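Local coordinates for extracellular solute-binding protein family 1 (Kribbella flavida, PDB 5IXP), which probably captures a solute outside the cell, perhaps a sugar, and hands it to an ABC transporter for import, at residues 56-61 with 275-280; 111-116 with 341-346; 129-134 with 151-156; 214-219 with 230-235. All blocks are in the same frame, centred on the assembly; numbering follows the deposited sequence. Where two conformers were deposited one is given.

Interaction 1 of 4, residues 56-61 with 275-280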
loop_
_atom_site.group_PDB
_atom_site.type_symbol
_atom_site.label_atom_id
_atom_site.label_comp_id
_atom_site.label_asym_id
_atom_site.label_seq_id
_atom_site.Cartn_x
_atom_site.Cartn_y
_atom_site.Cartn_z
ATOM N N ALA A 56 18.130 15.718 2.455
ATOM C CA ALA A 56 17.597 16.545 1.392
ATOM C C ALA A 56 16.575 17.524 1.969
ATOM O O ALA A 56 16.053 17.340 3.074
ATOM C CB ALA A 56 16.959 15.677 0.305
ATOM N N ASP A 57 16.310 18.594 1.215
ATOM C CA ASP A 57 15.277 19.537 1.636
ATOM C C ASP A 57 13.897 18.907 1.587
ATOM O O ASP A 57 13.038 19.232 2.417
ATOM C CB ASP A 57 15.307 20.784 0.759
ATOM C CG ASP A 57 16.627 21.507 0.849
ATOM O OD1 ASP A 57 16.870 22.157 1.887
ATOM O OD2 ASP A 57 17.417 21.410 -0.115
ATOM N N ILE A 58 13.649 18.039 0.604
ATOM C CA ILE A 58 12.428 17.236 0.542
ATOM C C ILE A 58 12.860 15.780 0.574
ATOM O O ILE A 58 13.656 15.352 -0.270
ATOM C CB ILE A 58 11.603 17.532 -0.727
ATOM C CG1 ILE A 58 11.133 18.991 -0.736
ATOM C CG2 ILE A 58 10.386 16.564 -0.825
ATOM C CD1 ILE A 58 10.548 19.448 -2.106
ATOM N N GLU A 59 12.344 15.023 1.540
ATOM C CA GLU A 59 12.637 13.597 1.671
ATOM C C GLU A 59 11.369 12.798 1.403
ATOM O O GLU A 59 10.370 12.957 2.120
ATOM C CB GLU A 59 13.186 13.260 3.066
ATOM C CG GLU A 59 14.615 13.769 3.332
ATOM C CD GLU A 59 15.698 12.861 2.751
ATOM O OE1 GLU A 59 15.352 11.792 2.222
ATOM O OE2 GLU A 59 16.902 13.217 2.836
ATOM N N ALA A 60 11.421 11.911 0.407
ATOM C CA ALA A 60 10.286 11.041 0.147
ATOM C C ALA A 60 10.236 9.921 1.178
ATOM O O ALA A 60 11.264 9.435 1.659
ATOM C CB ALA A 60 10.343 10.443 -1.259
HETATM N N MSE A 61 9.018 9.509 1.497
HETATM C CA MSE A 61 8.765 8.509 2.524
HETATM C C MSE A 61 7.618 7.619 2.074
HETATM O O MSE A 61 6.540 8.128 1.730
HETATM C CB MSE A 61 8.416 9.200 3.843
HETATM C CG MSE A 61 8.879 8.509 5.071
HETATM SE SE MSE A 61 8.944 9.779 6.491
HETATM C CE MSE A 61 10.722 10.512 6.391
ATOM N N LEU A 275 5.846 13.324 0.489
ATOM C CA LEU A 275 6.986 14.230 0.522
ATOM C C LEU A 275 7.023 14.918 1.881
ATOM O O LEU A 275 6.000 15.434 2.350
ATOM C CB LEU A 275 6.909 15.259 -0.609
ATOM C CG LEU A 275 6.759 14.663 -2.022
ATOM C CD1 LEU A 275 6.792 15.791 -3.052
ATOM C CD2 LEU A 275 7.850 13.644 -2.311
ATOM N N THR A 276 8.193 14.902 2.522
ATOM C CA THR A 276 8.377 15.510 3.835
ATOM C C THR A 276 9.495 16.540 3.762
ATOM O O THR A 276 10.323 16.520 2.848
ATOM C CB THR A 276 8.724 14.472 4.917
ATOM O OG1 THR A 276 10.059 13.966 4.702
ATOM C CG2 THR A 276 7.713 13.322 4.913
ATOM N N VAL A 277 9.523 17.437 4.744
ATOM C CA VAL A 277 10.539 18.489 4.795
ATOM C C VAL A 277 11.201 18.442 6.167
ATOM O O VAL A 277 10.610 18.897 7.155
ATOM C CB VAL A 277 9.938 19.877 4.516
ATOM C CG1 VAL A 277 11.017 20.980 4.686
ATOM C CG2 VAL A 277 9.293 19.926 3.106
ATOM N N PRO A 278 12.414 17.905 6.274
ATOM C CA PRO A 278 13.101 17.873 7.575
ATOM C C PRO A 278 13.378 19.275 8.094
ATOM O O PRO A 278 13.556 20.225 7.321
ATOM C CB PRO A 278 14.415 17.140 7.270
ATOM C CG PRO A 278 14.191 16.432 6.003
ATOM C CD PRO A 278 13.201 17.267 5.212
ATOM N N THR A 279 13.440 19.403 9.426
ATOM C CA THR A 279 13.848 20.688 9.985
ATOM C C THR A 279 15.296 21.023 9.652
ATOM O O THR A 279 15.702 22.180 9.804
ATOM C CB THR A 279 13.645 20.727 11.505
ATOM O OG1 THR A 279 14.349 19.643 12.125
ATOM C CG2 THR A 279 12.155 20.664 11.857
ATOM N N GLN A 280 16.079 20.038 9.195
ATOM C CA GLN A 280 17.429 20.311 8.718
ATOM C C GLN A 280 17.435 21.293 7.557
ATOM O O GLN A 280 18.439 21.972 7.328
ATOM C CB GLN A 280 18.099 19.020 8.261
ATOM C CG GLN A 280 18.870 18.307 9.305
ATOM C CD GLN A 280 19.569 17.098 8.741
ATOM O OE1 GLN A 280 20.216 17.168 7.684
ATOM N NE2 GLN A 280 19.440 15.972 9.433
#

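Interaction 2 of 4, residues 111-116 with 341-346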
loop_
_atom_site.group_PDB
_atom_site.type_symbol
_atom_site.label_atom_id
_atom_site.label_comp_id
_atom_site.label_asym_id
_atom_site.label_seq_id
_atom_site.Cartn_x
_atom_site.Cartn_y
_atom_site.Cartn_z
ATOM N N THR A 111 1.723 11.598 -2.137
ATOM C CA THR A 111 1.927 11.397 -3.564
ATOM C C THR A 111 0.917 10.366 -4.058
ATOM O O THR A 111 -0.281 10.661 -4.076
ATOM C CB THR A 111 3.378 10.991 -3.871
ATOM O OG1 THR A 111 3.667 9.700 -3.318
ATOM C CG2 THR A 111 4.347 12.019 -3.269
ATOM N N ASP A 112 1.355 9.167 -4.452
ATOM C CA ASP A 112 0.414 8.206 -5.016
ATOM C C ASP A 112 -0.170 7.292 -3.928
ATOM O O ASP A 112 0.167 7.392 -2.742
ATOM C CB ASP A 112 1.082 7.400 -6.133
ATOM C CG ASP A 112 2.255 6.552 -5.641
ATOM O OD1 ASP A 112 2.789 6.823 -4.545
ATOM O OD2 ASP A 112 2.654 5.611 -6.366
ATOM N N ILE A 113 -1.084 6.401 -4.335
ATOM C CA ILE A 113 -1.691 5.412 -3.444
ATOM C C ILE A 113 -1.805 4.079 -4.176
ATOM O O ILE A 113 -1.631 3.991 -5.393
ATOM C CB ILE A 113 -3.086 5.843 -2.930
ATOM C CG1 ILE A 113 -3.949 6.407 -4.072
ATOM C CG2 ILE A 113 -2.950 6.835 -1.772
ATOM C CD1 ILE A 113 -5.449 6.546 -3.691
ATOM N N GLY A 114 -2.135 3.034 -3.415
ATOM C CA GLY A 114 -2.388 1.728 -3.978
ATOM C C GLY A 114 -3.759 1.207 -3.593
ATOM O O GLY A 114 -3.885 0.215 -2.864
ATOM N N PRO A 115 -4.821 1.868 -4.061
ATOM C CA PRO A 115 -6.170 1.390 -3.723
ATOM C C PRO A 115 -6.390 -0.001 -4.293
ATOM O O PRO A 115 -5.974 -0.306 -5.411
ATOM C CB PRO A 115 -7.087 2.427 -4.377
ATOM C CG PRO A 115 -6.305 2.890 -5.569
ATOM C CD PRO A 115 -4.856 2.939 -5.076
ATOM N N GLU A 116 -7.026 -0.863 -3.502
ATOM C CA GLU A 116 -7.029 -2.288 -3.785
ATOM C C GLU A 116 -8.370 -2.782 -4.302
ATOM O O GLU A 116 -9.429 -2.399 -3.794
ATOM C CB GLU A 116 -6.658 -3.083 -2.541
ATOM C CG GLU A 116 -5.211 -2.843 -2.109
ATOM C CD GLU A 116 -4.871 -3.612 -0.873
ATOM O OE1 GLU A 116 -5.303 -3.202 0.221
ATOM O OE2 GLU A 116 -4.179 -4.633 -1.002
ATOM N N ASN A 341 -13.209 4.230 -7.624
ATOM C CA ASN A 341 -14.133 3.672 -6.639
ATOM C C ASN A 341 -13.387 3.027 -5.479
ATOM O O ASN A 341 -13.762 3.208 -4.314
ATOM C CB ASN A 341 -15.059 2.647 -7.294
ATOM C CG ASN A 341 -16.044 3.278 -8.247
ATOM O OD1 ASN A 341 -16.309 4.479 -8.181
ATOM N ND2 ASN A 341 -16.615 2.462 -9.131
ATOM N N ARG A 342 -12.327 2.270 -5.777
ATOM C CA ARG A 342 -11.596 1.589 -4.708
ATOM C C ARG A 342 -10.921 2.589 -3.778
ATOM O O ARG A 342 -10.885 2.385 -2.562
ATOM C CB ARG A 342 -10.568 0.611 -5.288
ATOM C CG ARG A 342 -11.165 -0.514 -6.146
ATOM C CD ARG A 342 -12.012 -1.501 -5.339
ATOM N NE ARG A 342 -13.421 -1.122 -5.219
ATOM C CZ ARG A 342 -14.057 -0.946 -4.058
ATOM N NH1 ARG A 342 -15.342 -0.622 -4.049
ATOM N NH2 ARG A 342 -13.418 -1.102 -2.902
ATOM N N ALA A 343 -10.399 3.688 -4.325
ATOM C CA ALA A 343 -9.784 4.701 -3.474
ATOM C C ALA A 343 -10.827 5.395 -2.612
ATOM O O ALA A 343 -10.588 5.653 -1.423
ATOM C CB ALA A 343 -9.025 5.720 -4.326
ATOM N N ASN A 344 -11.993 5.697 -3.191
ATOM C CA ASN A 344 -13.035 6.407 -2.457
ATOM C C ASN A 344 -13.634 5.569 -1.340
ATOM O O ASN A 344 -14.290 6.122 -0.452
ATOM C CB ASN A 344 -14.146 6.861 -3.408
ATOM C CG ASN A 344 -13.771 8.107 -4.183
ATOM O OD1 ASN A 344 -12.992 8.922 -3.705
ATOM N ND2 ASN A 344 -14.335 8.267 -5.377
ATOM N N ASN A 345 -13.436 4.255 -1.357
ATOM C CA ASN A 345 -14.049 3.398 -0.354
ATOM C C ASN A 345 -13.054 2.871 0.666
ATOM O O ASN A 345 -13.411 2.011 1.486
ATOM C CB ASN A 345 -14.807 2.272 -1.044
ATOM C CG ASN A 345 -16.152 2.748 -1.567
ATOM O OD1 ASN A 345 -17.101 2.904 -0.795
ATOM N ND2 ASN A 345 -16.230 3.028 -2.871
ATOM N N VAL A 346 -11.826 3.386 0.653
ATOM C CA VAL A 346 -10.874 3.083 1.709
ATOM C C VAL A 346 -11.281 3.837 2.964
ATOM O O VAL A 346 -11.634 5.023 2.910
ATOM C CB VAL A 346 -9.444 3.451 1.281
ATOM C CG1 VAL A 346 -8.477 3.319 2.462
ATOM C CG2 VAL A 346 -8.997 2.579 0.131
HETATM O O HOH W 1 -10.499 -0.568 -2.028
#

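Interaction 3 of 4, residues 129-134 with 151-156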
loop_
_atom_site.group_PDB
_atom_site.type_symbol
_atom_site.label_atom_id
_atom_site.label_comp_id
_atom_site.label_asym_id
_atom_site.label_seq_id
_atom_site.Cartn_x
_atom_site.Cartn_y
_atom_site.Cartn_z
ATOM N N GLY A 129 -17.185 -23.168 -12.049
ATOM C CA GLY A 129 -18.596 -22.858 -11.936
ATOM C C GLY A 129 -18.908 -21.522 -11.303
ATOM O O GLY A 129 -20.079 -21.253 -11.013
ATOM N N LEU A 130 -17.898 -20.680 -11.074
ATOM C CA LEU A 130 -18.095 -19.342 -10.542
ATOM C C LEU A 130 -18.515 -18.388 -11.651
ATOM O O LEU A 130 -18.318 -18.674 -12.835
ATOM C CB LEU A 130 -16.805 -18.839 -9.897
ATOM C CG LEU A 130 -16.477 -19.400 -8.516
ATOM C CD1 LEU A 130 -15.076 -18.979 -8.078
ATOM C CD2 LEU A 130 -17.526 -18.941 -7.515
ATOM N N PRO A 131 -19.093 -17.238 -11.301
ATOM C CA PRO A 131 -19.308 -16.197 -12.310
ATOM C C PRO A 131 -17.970 -15.690 -12.828
ATOM O O PRO A 131 -16.933 -15.809 -12.168
ATOM C CB PRO A 131 -20.057 -15.101 -11.543
ATOM C CG PRO A 131 -19.615 -15.285 -10.117
ATOM C CD PRO A 131 -19.540 -16.790 -9.961
ATOM N N THR A 132 -17.992 -15.132 -14.034
ATOM C CA THR A 132 -16.781 -14.555 -14.612
ATOM C C THR A 132 -16.901 -13.071 -14.909
ATOM O O THR A 132 -15.878 -12.381 -14.947
ATOM C CB THR A 132 -16.400 -15.280 -15.910
ATOM O OG1 THR A 132 -17.524 -15.271 -16.793
ATOM C CG2 THR A 132 -15.987 -16.726 -15.625
ATOM N N ASP A 133 -18.113 -12.571 -15.138
ATOM C CA ASP A 133 -18.316 -11.147 -15.355
ATOM C C ASP A 133 -17.942 -10.386 -14.092
ATOM O O ASP A 133 -18.397 -10.731 -12.998
ATOM C CB ASP A 133 -19.775 -10.882 -15.712
ATOM C CG ASP A 133 -20.027 -9.437 -16.107
ATOM O OD1 ASP A 133 -19.956 -8.546 -15.234
ATOM O OD2 ASP A 133 -20.318 -9.197 -17.294
ATOM N N ARG A 134 -17.125 -9.336 -14.242
ATOM C CA ARG A 134 -16.624 -8.642 -13.056
ATOM C C ARG A 134 -17.753 -8.030 -12.227
ATOM O O ARG A 134 -17.609 -7.880 -11.008
ATOM C CB ARG A 134 -15.588 -7.574 -13.447
ATOM C CG ARG A 134 -16.130 -6.347 -14.162
ATOM C CD ARG A 134 -15.011 -5.335 -14.467
ATOM N NE ARG A 134 -14.063 -5.870 -15.445
ATOM C CZ ARG A 134 -14.185 -5.740 -16.764
ATOM N NH1 ARG A 134 -13.278 -6.279 -17.568
ATOM N NH2 ARG A 134 -15.210 -5.069 -17.284
ATOM N N GLY A 151 -13.911 -19.136 -1.714
ATOM C CA GLY A 151 -12.696 -19.913 -1.917
ATOM C C GLY A 151 -12.884 -21.394 -1.635
ATOM O O GLY A 151 -12.322 -22.244 -2.329
ATOM N N ARG A 152 -13.646 -21.722 -0.594
ATOM C CA ARG A 152 -13.906 -23.129 -0.300
ATOM C C ARG A 152 -14.766 -23.762 -1.385
ATOM O O ARG A 152 -14.521 -24.906 -1.789
ATOM C CB ARG A 152 -14.556 -23.265 1.076
ATOM C CG ARG A 152 -13.613 -22.868 2.206
ATOM C CD ARG A 152 -14.141 -23.270 3.560
ATOM N NE ARG A 152 -15.502 -22.773 3.765
ATOM C CZ ARG A 152 -15.796 -21.587 4.284
ATOM N NH1 ARG A 152 -14.822 -20.757 4.659
ATOM N NH2 ARG A 152 -17.067 -21.228 4.428
ATOM N N ARG A 153 -15.779 -23.032 -1.861
ATOM C CA ARG A 153 -16.553 -23.478 -3.013
ATOM C C ARG A 153 -15.643 -23.730 -4.209
ATOM O O ARG A 153 -15.734 -24.776 -4.869
ATOM C CB ARG A 153 -17.625 -22.432 -3.337
ATOM C CG ARG A 153 -18.300 -22.609 -4.677
ATOM C CD ARG A 153 -19.244 -21.449 -5.014
ATOM N NE ARG A 153 -19.660 -21.514 -6.414
ATOM C CZ ARG A 153 -20.446 -20.626 -7.017
ATOM N NH1 ARG A 153 -20.913 -19.577 -6.349
ATOM N NH2 ARG A 153 -20.759 -20.784 -8.299
ATOM N N PHE A 154 -14.756 -22.775 -4.501
ATOM C CA PHE A 154 -13.777 -22.937 -5.572
ATOM C C PHE A 154 -12.914 -24.168 -5.346
ATOM O O PHE A 154 -12.742 -24.996 -6.248
ATOM C CB PHE A 154 -12.899 -21.679 -5.672
ATOM C CG PHE A 154 -11.773 -21.792 -6.674
ATOM C CD1 PHE A 154 -11.976 -21.452 -8.006
ATOM C CD2 PHE A 154 -10.511 -22.227 -6.285
ATOM C CE1 PHE A 154 -10.947 -21.556 -8.936
ATOM C CE2 PHE A 154 -9.480 -22.336 -7.208
ATOM C CZ PHE A 154 -9.698 -21.997 -8.535
ATOM N N LYS A 155 -12.341 -24.290 -4.147
ATOM C CA LYS A 155 -11.391 -25.362 -3.870
ATOM C C LYS A 155 -12.037 -26.730 -4.033
ATOM O O LYS A 155 -11.392 -27.680 -4.503
ATOM C CB LYS A 155 -10.833 -25.197 -2.458
ATOM C CG LYS A 155 -9.683 -26.116 -2.134
ATOM C CD LYS A 155 -8.516 -25.844 -3.049
ATOM C CE LYS A 155 -7.360 -26.778 -2.746
ATOM N NZ LYS A 155 -6.743 -27.265 -4.005
ATOM N N ALA A 156 -13.314 -26.850 -3.655
ATOM C CA ALA A 156 -13.995 -28.136 -3.758
ATOM C C ALA A 156 -14.048 -28.620 -5.199
ATOM O O ALA A 156 -14.073 -29.832 -5.448
ATOM C CB ALA A 156 -15.404 -28.033 -3.170
#

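Interaction 4 of 4, residues 214-219 with 230-235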
loop_
_atom_site.group_PDB
_atom_site.type_symbol
_atom_site.label_atom_id
_atom_site.label_comp_id
_atom_site.label_asym_id
_atom_site.label_seq_id
_atom_site.Cartn_x
_atom_site.Cartn_y
_atom_site.Cartn_z
ATOM N N ALA A 214 -1.816 -20.909 -1.625
ATOM C CA ALA A 214 -0.745 -21.507 -2.410
ATOM C C ALA A 214 0.582 -21.541 -1.663
ATOM O O ALA A 214 1.529 -22.162 -2.154
ATOM C CB ALA A 214 -0.583 -20.758 -3.734
ATOM N N LYS A 215 0.669 -20.897 -0.494
ATOM C CA LYS A 215 1.868 -20.918 0.354
ATOM C C LYS A 215 3.086 -20.314 -0.342
ATOM O O LYS A 215 4.223 -20.746 -0.113
ATOM C CB LYS A 215 2.197 -22.339 0.827
ATOM C CG LYS A 215 1.007 -23.138 1.320
ATOM C CD LYS A 215 1.360 -24.616 1.367
ATOM C CE LYS A 215 0.188 -25.454 1.811
ATOM N NZ LYS A 215 -0.182 -25.128 3.210
ATOM N N LEU A 216 2.883 -19.299 -1.177
ATOM C CA LEU A 216 3.982 -18.725 -1.940
ATOM C C LEU A 216 4.393 -17.388 -1.342
ATOM O O LEU A 216 3.605 -16.430 -1.395
ATOM C CB LEU A 216 3.570 -18.544 -3.392
ATOM C CG LEU A 216 3.317 -19.854 -4.122
ATOM C CD1 LEU A 216 2.498 -19.576 -5.356
ATOM C CD2 LEU A 216 4.658 -20.499 -4.476
ATOM N N PRO A 217 5.596 -17.264 -0.786
ATOM C CA PRO A 217 6.025 -15.982 -0.217
ATOM C C PRO A 217 6.116 -14.914 -1.296
ATOM O O PRO A 217 6.744 -15.111 -2.338
ATOM C CB PRO A 217 7.402 -16.304 0.377
ATOM C CG PRO A 217 7.399 -17.803 0.544
ATOM C CD PRO A 217 6.621 -18.306 -0.621
ATOM N N ALA A 218 5.478 -13.777 -1.036
ATOM C CA ALA A 218 5.429 -12.701 -2.016
ATOM C C ALA A 218 6.831 -12.289 -2.449
ATOM O O ALA A 218 7.746 -12.192 -1.629
ATOM C CB ALA A 218 4.699 -11.501 -1.431
ATOM N N TRP A 219 6.988 -12.050 -3.753
ATOM C CA TRP A 219 8.214 -11.582 -4.402
ATOM C C TRP A 219 9.294 -12.652 -4.467
ATOM O O TRP A 219 10.374 -12.381 -4.994
ATOM C CB TRP A 219 8.784 -10.318 -3.735
ATOM C CG TRP A 219 7.695 -9.311 -3.481
ATOM C CD1 TRP A 219 7.174 -8.955 -2.274
ATOM C CD2 TRP A 219 6.968 -8.567 -4.467
ATOM N NE1 TRP A 219 6.176 -8.030 -2.444
ATOM C CE2 TRP A 219 6.029 -7.774 -3.781
ATOM C CE3 TRP A 219 7.026 -8.488 -5.861
ATOM C CZ2 TRP A 219 5.153 -6.909 -4.442
ATOM C CZ3 TRP A 219 6.161 -7.629 -6.513
ATOM C CH2 TRP A 219 5.234 -6.853 -5.803
ATOM N N ASP A 230 -1.499 -22.652 -12.712
ATOM C CA ASP A 230 -2.816 -22.497 -12.107
ATOM C C ASP A 230 -2.757 -22.452 -10.581
ATOM O O ASP A 230 -3.738 -22.816 -9.925
ATOM C CB ASP A 230 -3.740 -23.627 -12.568
ATOM C CG ASP A 230 -3.975 -23.617 -14.069
ATOM O OD1 ASP A 230 -3.684 -22.584 -14.717
ATOM O OD2 ASP A 230 -4.459 -24.643 -14.600
ATOM N N ALA A 231 -1.642 -21.991 -10.002
ATOM C CA ALA A 231 -1.419 -22.143 -8.564
ATOM C C ALA A 231 -2.447 -21.385 -7.721
ATOM O O ALA A 231 -2.862 -21.878 -6.664
ATOM C CB ALA A 231 -0.010 -21.693 -8.194
ATOM N N PHE A 232 -2.846 -20.179 -8.135
ATOM C CA PHE A 232 -3.822 -19.430 -7.340
ATOM C C PHE A 232 -4.745 -18.621 -8.244
ATOM O O PHE A 232 -4.357 -18.202 -9.339
ATOM C CB PHE A 232 -3.146 -18.507 -6.306
ATOM C CG PHE A 232 -2.081 -17.617 -6.881
ATOM C CD1 PHE A 232 -2.398 -16.367 -7.386
ATOM C CD2 PHE A 232 -0.753 -18.028 -6.904
ATOM C CE1 PHE A 232 -1.401 -15.538 -7.914
ATOM C CE2 PHE A 232 0.242 -17.209 -7.435
ATOM C CZ PHE A 232 -0.087 -15.961 -7.940
ATOM N N ALA A 233 -5.971 -18.382 -7.755
ATOM C CA ALA A 233 -7.038 -17.818 -8.575
ATOM C C ALA A 233 -7.392 -16.369 -8.265
ATOM O O ALA A 233 -8.069 -15.740 -9.089
ATOM C CB ALA A 233 -8.320 -18.661 -8.446
ATOM N N THR A 234 -6.995 -15.829 -7.106
ATOM C CA THR A 234 -7.295 -14.440 -6.758
ATOM C C THR A 234 -6.098 -13.799 -6.062
ATOM O O THR A 234 -5.224 -14.483 -5.521
ATOM C CB THR A 234 -8.502 -14.299 -5.818
ATOM O OG1 THR A 234 -8.140 -14.779 -4.511
ATOM C CG2 THR A 234 -9.724 -15.078 -6.327
HETATM N N MSE A 235 -6.082 -12.467 -6.074
HETATM C CA MSE A 235 -5.164 -11.676 -5.245
HETATM C C MSE A 235 -5.819 -10.379 -4.789
HETATM O O MSE A 235 -6.579 -9.770 -5.549
HETATM C CB MSE A 235 -3.875 -11.313 -5.999
HETATM C CG MSE A 235 -2.847 -12.415 -6.158
HETATM SE SE MSE A 235 -1.163 -11.551 -6.656
HETATM C CE MSE A 235 -0.731 -10.767 -4.886
#

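Interaction 1 of 4, residues 56-61 with 275-280
The mixed beta-sheet of a periplasmic-binding-protein fold gains an antiparallel pairing where strand 58-62 meets the end of strand 269-276, and E59 opposite T276 is its hydrogen-bonded pair. E59 N gives a bond of 2.8 Å to T276 O, and T276 N returns one of 2.9 Å to E59 O. The hydroxyl of T276 joins in: OG1 donates to the same E59 O at 2.8 Å, tilted 16° from the carbonyl plane, whereas T276 N comes from above that plane. One carbonyl thus takes two bonds from a single residue. A chi1 of 70° makes this possible, setting OG1 between the backbone N and the carbonyl carbon while CG2 of T276 lies 4.1 Å from SE of M61. A valine in place of T276 would probably leave E59 O with only the backbone N of this residue as donor. On the sheet face that carries A60 and L275, I58 CG2 rests on L275 CB at 3.7 Å, and helix 284-294 covers both I58 and L275. Past the pairing, P278 lays its ring across the aliphatic part of E59, CG to CG 3.8 Å. The bent E59 chain then leads its carboxylate back to its own segment, where OE2 accepts from A56 N at 2.8 Å.

Interaction 2 of 4, residues 111-116 with 341-346
Strand 108-121 meets the last turn of helix 335-344 through its backbone at P115, whose CA comes within 4.9 Å of A343 CA, a close approach of a helix end to a strand of the mixed sheet in this binding-protein fold. P115 CB packs on the backbone of A343, 3.5 Å from A343 N, and lies 3.8 Å from A343 CB. I113 reaches the same methyl along the strand: with chi1 at 45° its CG1 is flanked by both N and C of its own backbone, and the extended end brings CD1 to 3.7 Å from A343 CB. Two strand residues therefore share one small helix side chain, with F310 of the short strand 310-311 touching all three. R342 takes the other flank. Its CB, CG and CD run past the carbonyl of E116, with CD 3.1 Å from E116 O, and bends at chi2 and chi3 then lead the guanidinium away from the strand. There NE forms a salt bridge with D261 and NH2 bonds to G266 O, so the charge is matched beyond the contact while the aliphatic stem does the touching. A methionine in place of R342 would probably keep some of the stem contact but leave D261 without its ionic mate and a water that links the two segments without one of its partners. That water donates to E116 O at 2.8 Å and to R342 O at 3.0 Å, and accepts from R342 NH2 at 3.1 Å.

Interaction 3 of 4, residues 129-134 with 151-156
L130 and R153 lie alongside each other, pointing opposite ways, and the flat guanidinium of the arginine lies against the leucine methyl CD2. That methyl stands over the centre of one guanidinium face, 3.4 Å from R153 CZ. R153 reaches it with a chain extended from CG to NE, its CG anti to the backbone N (chi1 167°), which carries the charged group out from the helix to the loop. At the edge of the same plane NH2 approaches G129 O at 2.8 Å, but the N-H points well off the line, at 116°, and the bond is weak. The other branch of L130 turns inward: CD1 lies 4.0 Å from CD1 of F154, the side chains roughly perpendicular. L130 is thus divided between the arginine's guanidinium on one side and a buried aromatic on the other, with F125 of helix 122-127 touching it as well and W163 meeting the F154 ring. G129, with positive phi, closes helix 122-127 in a Schellman motif, and four residues on D133 stands at the N-cap of helix 134-138, its OD1 bonding A135 N. Helix 144-157 packs beside this connection, a loop joining a Schellman-terminated helix to a side-chain-capped one.

Interaction 4 of 4, residues 214-219 with 230-235
F232 swings its ring into the position over its own backbone, with CG close to N and C alike (chi1 51°), while L216 has CG anti to its carbonyl carbon (chi1 -66°), and these two settings bring the ring and the leucine methyl together. The methyl L216 CD1 arrives at the ring's edge, near its plane, 3.9 Å from F232 CE2 and about as far from CD2. The side chains run obliquely to one another, and the same methyl also reaches A231 CB at 4.3 Å, so one branch of L216 bears on two successive residues. The contact joins the loop between helices 195-209 and 221-226 to the start of strand 232-238, which pairs antiparallel with strand 108-121 in the mixed sheet of the binding-protein fold. Helix 221-226 lies in the chain between the two segments and packs on both, through A226 against L216 and A231, and through W223 against L216. F227, just past that helix, meets the F232 ring edge-to-face. Between the two segments the side-chain contacts are those of apolar groups, with one methyl also near a backbone oxygen. That methyl belongs to A214, which adds a second touch beside the leucine: its CB lies 4.2 Å from F232 CD2 and 3.9 Å from the carbonyl oxygen A231 O.

Placed side by side, the four contacts show chemistry following location. Interactions 1 and 2 are wholly buried and meet directly, L275 packing on T111 where strands 269-276 and 108-121 run as neighbours; the first relies on strand-to-strand backbone bonds, the second on a strand against a helix end with a water between. Interactions 3 and 4 are only partly buried and lie on the other side of the chain's centre from interaction 1. They touch as well, through F154 and A233, yet one combines an arginine at the surface with apolar contact and the other rests mainly on apolar side chains. Interactions 1, 2 and 4 reach one sheet, whereas interaction 3 joins a loop to a helix.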